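Local coordinates for protein esterase (PDB 1QLW) that probably hydrolyses carboxylic esters, as a bacterial esterase of the alpha/beta hydrolase fold, at residues A166-W169 / Q170-V173; G178-T182 / P183-V187. All blocks are in the same frame, centred on the assembly; numbering follows the deposited sequence.

Contact 1: A166-W169 / Q170-V173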
loop_
_atom_site.group_PDB
_atom_site.type_symbol
_atom_site.label_atom_id
_atom_site.label_comp_id
_atom_site.label_asym_id
_atom_site.label_seq_id
_atom_site.Cartn_x
_atom_site.Cartn_y
_atom_site.Cartn_z
ATOM N N ALA A 166 10.621 -14.742 -8.207
ATOM C CA ALA A 166 9.430 -14.206 -8.871
ATOM C C ALA A 166 8.573 -13.378 -7.924
ATOM O O ALA A 166 7.998 -12.344 -8.301
ATOM C CB ALA A 166 8.571 -15.314 -9.461
ATOM N N GLU A 167 8.430 -13.855 -6.692
ATOM C CA GLU A 167 7.644 -13.162 -5.674
ATOM C C GLU A 167 8.346 -11.875 -5.282
ATOM O O GLU A 167 7.665 -10.852 -5.097
ATOM C CB GLU A 167 7.369 -14.070 -4.489
ATOM C CG GLU A 167 6.406 -15.213 -4.780
ATOM C CD GLU A 167 6.974 -16.410 -5.482
ATOM O OE1 GLU A 167 8.180 -16.565 -5.697
ATOM O OE2 GLU A 167 6.126 -17.273 -5.843
ATOM N N LEU A 168 9.669 -11.859 -5.175
ATOM C CA LEU A 168 10.344 -10.591 -4.923
ATOM C C LEU A 168 10.039 -9.602 -6.047
ATOM O O LEU A 168 9.705 -8.446 -5.805
ATOM C CB LEU A 168 11.850 -10.789 -4.810
ATOM C CG LEU A 168 12.665 -9.499 -4.675
ATOM C CD1 LEU A 168 12.309 -8.719 -3.428
ATOM C CD2 LEU A 168 14.150 -9.852 -4.700
ATOM N N TRP A 169 10.125 -10.061 -7.294
ATOM C CA TRP A 169 9.859 -9.143 -8.410
ATOM C C TRP A 169 8.455 -8.591 -8.354
ATOM O O TRP A 169 8.192 -7.445 -8.720
ATOM C CB TRP A 169 10.117 -9.807 -9.755
ATOM C CG TRP A 169 11.439 -10.493 -9.926
ATOM C CD1 TRP A 169 11.640 -11.627 -10.671
ATOM C CD2 TRP A 169 12.711 -10.142 -9.388
ATOM N NE1 TRP A 169 12.953 -11.989 -10.634
ATOM C CE2 TRP A 169 13.641 -11.104 -9.844
ATOM C CE3 TRP A 169 13.214 -9.134 -8.568
ATOM C CZ2 TRP A 169 14.998 -11.101 -9.516
ATOM C CZ3 TRP A 169 14.561 -9.106 -8.230
ATOM C CH2 TRP A 169 15.435 -10.089 -8.718
ATOM N N GLN A 170 7.481 -9.397 -7.869
ATOM C CA GLN A 170 6.123 -8.919 -7.726
ATOM C C GLN A 170 6.015 -7.720 -6.788
ATOM O O GLN A 170 5.098 -6.908 -6.978
ATOM C CB GLN A 170 5.192 -10.021 -7.210
ATOM C CG GLN A 170 4.842 -11.081 -8.224
ATOM C CD GLN A 170 4.039 -12.211 -7.597
ATOM O OE1 GLN A 170 4.438 -12.710 -6.535
ATOM N NE2 GLN A 170 2.931 -12.607 -8.194
ATOM N N GLN A 171 6.853 -7.633 -5.750
ATOM C CA GLN A 171 6.702 -6.543 -4.800
ATOM C C GLN A 171 7.481 -5.293 -5.183
ATOM O O GLN A 171 7.375 -4.284 -4.466
ATOM C CB GLN A 171 7.015 -6.972 -3.375
ATOM C CG GLN A 171 8.476 -7.222 -3.047
ATOM C CD GLN A 171 8.668 -7.452 -1.561
ATOM O OE1 GLN A 171 8.386 -8.575 -1.054
ATOM N NE2 GLN A 171 9.103 -6.465 -0.843
ATOM N N MET A 172 8.234 -5.320 -6.267
ATOM C CA MET A 172 9.011 -4.164 -6.705
ATOM C C MET A 172 8.154 -3.259 -7.578
ATOM O O MET A 172 7.313 -3.726 -8.359
ATOM C CB MET A 172 10.264 -4.630 -7.460
ATOM C CG MET A 172 11.182 -5.393 -6.510
ATOM S SD MET A 172 12.822 -5.736 -7.191
ATOM C CE MET A 172 13.502 -4.072 -7.209
ATOM N N VAL A 173 8.359 -1.957 -7.406
ATOM C CA VAL A 173 7.528 -0.918 -8.007
ATOM C C VAL A 173 8.382 0.213 -8.543
ATOM O O VAL A 173 9.514 0.426 -8.084
ATOM C CB VAL A 173 6.529 -0.352 -6.963
ATOM C CG1 VAL A 173 5.588 -1.417 -6.407
ATOM C CG2 VAL A 173 7.238 0.346 -5.809
#
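Trp169 and Met172 both carry CG anti to the carbonyl carbon (chi1 -51° and -65°), and this sends the indole and the thioether off the same side of the chain. The two side chains run alongside each other. Met172 SD reaches the rim of the indole near its plane, 3.7 Å from Trp169 CE3. Met172 SD is 4.9 Å from the centroid of the six-membered ring of Trp169 and 82° off the ring normal. It is therefore an edge-on Met-aromatic contact and not one over the face. Leu168 CB sits over one face of the same indole, toward its rim.

Glu167 and Gln170 also lie side by side. Their carboxylate and amide planes stand nearly perpendicular. Gln170 OE1 comes to 3.4 Å from Glu167 CA and 3.6 Å from Glu167 CG, so it touches the aliphatic part of the glutamate. The NE2 end of Gln170 is bonded to Gly24 O of the second subunit, and Trp169 touches Thr46 of that subunit. On another side of the helix, Leu168 CD1 touches Gln171 CG at 4.1 Å.

The backbone bonds change character along these residues. Gln170 N donates to Ala166 O at 3.0 Å, an i to i+4 bond. Gln171 N makes only a weak bond to Glu167 O and a shorter one, 3.0 Å, to Leu168 O. Met172 N then bonds Trp169 O at 3.2 Å. These last two i to i+3 bonds tighten the final turn.

Trp169 is held from outside as well: NE1 bonds Gln165 OE1, and the ring stacks with His138. Helix 138-144 receives both Trp169 and Met172. The arrangement is that of a helix C-terminal turn, with a Met-aromatic pair packed against helix 138-144.

Contact 2: G178-T182 / P183-V187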
loop_
_atom_site.group_PDB
_atom_site.type_symbol
_atom_site.label_atom_id
_atom_site.label_comp_id
_atom_site.label_asym_id
_atom_site.label_seq_id
_atom_site.Cartn_x
_atom_site.Cartn_y
_atom_site.Cartn_z
ATOM N N GLY A 178 13.430 10.695 -7.704
ATOM C CA GLY A 178 14.104 11.713 -8.472
ATOM C C GLY A 178 13.233 12.868 -8.888
ATOM O O GLY A 178 13.750 13.892 -9.353
ATOM N N SER A 179 11.924 12.738 -8.721
ATOM C CA SER A 179 10.964 13.756 -9.058
ATOM C C SER A 179 10.451 14.512 -7.834
ATOM O O SER A 179 9.544 15.323 -7.964
ATOM C CB SER A 179 9.816 13.110 -9.848
ATOM O OG SER A 179 8.985 12.493 -8.901
ATOM N N MET A 180 11.020 14.306 -6.664
ATOM C CA MET A 180 10.664 14.993 -5.428
ATOM C C MET A 180 11.907 15.708 -4.943
ATOM O O MET A 180 13.040 15.413 -5.386
ATOM C CB MET A 180 10.152 14.010 -4.339
ATOM C CG MET A 180 8.628 13.805 -4.269
ATOM S SD MET A 180 8.007 12.390 -3.234
ATOM C CE MET A 180 8.769 11.344 -4.222
ATOM N N PRO A 181 11.765 16.642 -4.005
ATOM C CA PRO A 181 12.904 17.359 -3.450
ATOM C C PRO A 181 13.808 16.431 -2.650
ATOM O O PRO A 181 13.446 15.303 -2.292
ATOM C CB PRO A 181 12.273 18.434 -2.575
ATOM C CG PRO A 181 10.869 18.587 -3.076
ATOM C CD PRO A 181 10.487 17.150 -3.454
ATOM N N THR A 182 14.971 16.972 -2.298
ATOM C CA THR A 182 15.899 16.350 -1.369
ATOM C C THR A 182 16.201 17.365 -0.277
ATOM O O THR A 182 16.573 18.498 -0.620
ATOM C CB THR A 182 17.221 15.944 -2.041
ATOM O OG1 THR A 182 16.950 15.011 -3.098
ATOM C CG2 THR A 182 18.195 15.286 -1.080
ATOM N N PRO A 183 16.068 17.017 0.988
ATOM C CA PRO A 183 15.628 15.729 1.491
ATOM C C PRO A 183 14.232 15.356 1.040
ATOM O O PRO A 183 13.348 16.191 0.814
ATOM C CB PRO A 183 15.634 15.935 3.022
ATOM C CG PRO A 183 16.723 16.944 3.224
ATOM C CD PRO A 183 16.543 17.900 2.089
ATOM N N ASN A 184 14.034 14.058 0.862
ATOM C CA ASN A 184 12.730 13.569 0.409
ATOM C C ASN A 184 11.679 13.987 1.415
ATOM O O ASN A 184 11.942 14.043 2.613
ATOM C CB ASN A 184 12.846 12.038 0.316
ATOM C CG ASN A 184 11.602 11.407 -0.276
ATOM O OD1 ASN A 184 11.503 11.269 -1.519
ATOM N ND2 ASN A 184 10.683 11.055 0.559
ATOM N N PRO A 185 10.445 14.235 0.986
ATOM C CA PRO A 185 9.361 14.602 1.894
ATOM C C PRO A 185 9.110 13.619 3.014
ATOM O O PRO A 185 8.589 13.985 4.089
ATOM C CB PRO A 185 8.146 14.764 0.974
ATOM C CG PRO A 185 8.746 15.211 -0.325
ATOM C CD PRO A 185 9.998 14.369 -0.421
ATOM N N THR A 186 9.502 12.347 2.847
ATOM C CA THR A 186 9.392 11.380 3.931
ATOM C C THR A 186 10.120 11.866 5.176
ATOM O O THR A 186 9.698 11.574 6.293
ATOM C CB THR A 186 9.950 10.018 3.479
ATOM O OG1 THR A 186 9.258 9.555 2.312
ATOM C CG2 THR A 186 9.822 8.970 4.550
ATOM N N VAL A 187 11.254 12.535 5.010
ATOM C CA VAL A 187 12.060 12.978 6.151
ATOM C C VAL A 187 11.288 13.865 7.097
ATOM O O VAL A 187 11.259 13.609 8.313
ATOM C CB VAL A 187 13.328 13.667 5.608
ATOM C CG1 VAL A 187 14.078 14.379 6.733
ATOM C CG2 VAL A 187 14.232 12.631 4.937
#
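Met180 and Pro185 make the main apolar contact between 178-182 and 183-187. Their side chains meet at a slant, with Met180 CB 3.9 Å from Pro185 CD. The thioether continues along the proline ring, and Met180 SD lies 4.0 Å from Pro185 CD. The chain bends at its last torsion (chi3 -63°), which turns CE away from the proline and toward the side chain of Asn184. The ring of Pro181 crosses that of Pro185 at about a right angle. Pro181 CD is 4.1 Å from Pro185 CG.

The polar contribution is slight. Pro181 O accepts a CA-H...O contact from Asn184 CA, at 3.3 Å with an angle of 142° at the hydrogen. This links the two limbs of the bend from backbone to backbone. Within 183-187, Val187 N makes a hydrogen bond to Asn184 O at 2.9 Å as the helix begins.

Covalent geometry sets the bend itself. The peptide between Thr182 and Pro183 is cis and folds the chain back in a type VIb turn over Pro181-Asn184. Pro181, Pro183 and Pro185 each restrict the backbone through their rings.

The bend leads into helix 185-197. Met180 and Pro185 both rest on Asp48 of strand 43-57, and Thr186 meets Met50 of that strand. Pro183 and Asn184 face helix 211-218 through Gln214 and Tyr211.

Overall arrangement
Strand 43-57 and helix 138-144 come earlier in the chain and later receive these contacts. Contact 1 forms within helix 165-171 and its exit, and joins that helix to helix 138-144 and to the second subunit. A connecting segment then leads to contact 2, where the chain folds back on itself and enters helix 185-197 beside strand 43-57 and helix 211-218. The contacts are in series, neither nested nor crossed. The centres of contact 1 and contact 2 lie about 24 Å apart. The nearest atoms of contact 1 and contact 2 are about 11 Å apart, so the two do not touch. Together they mark the end of one helix and the start of the next.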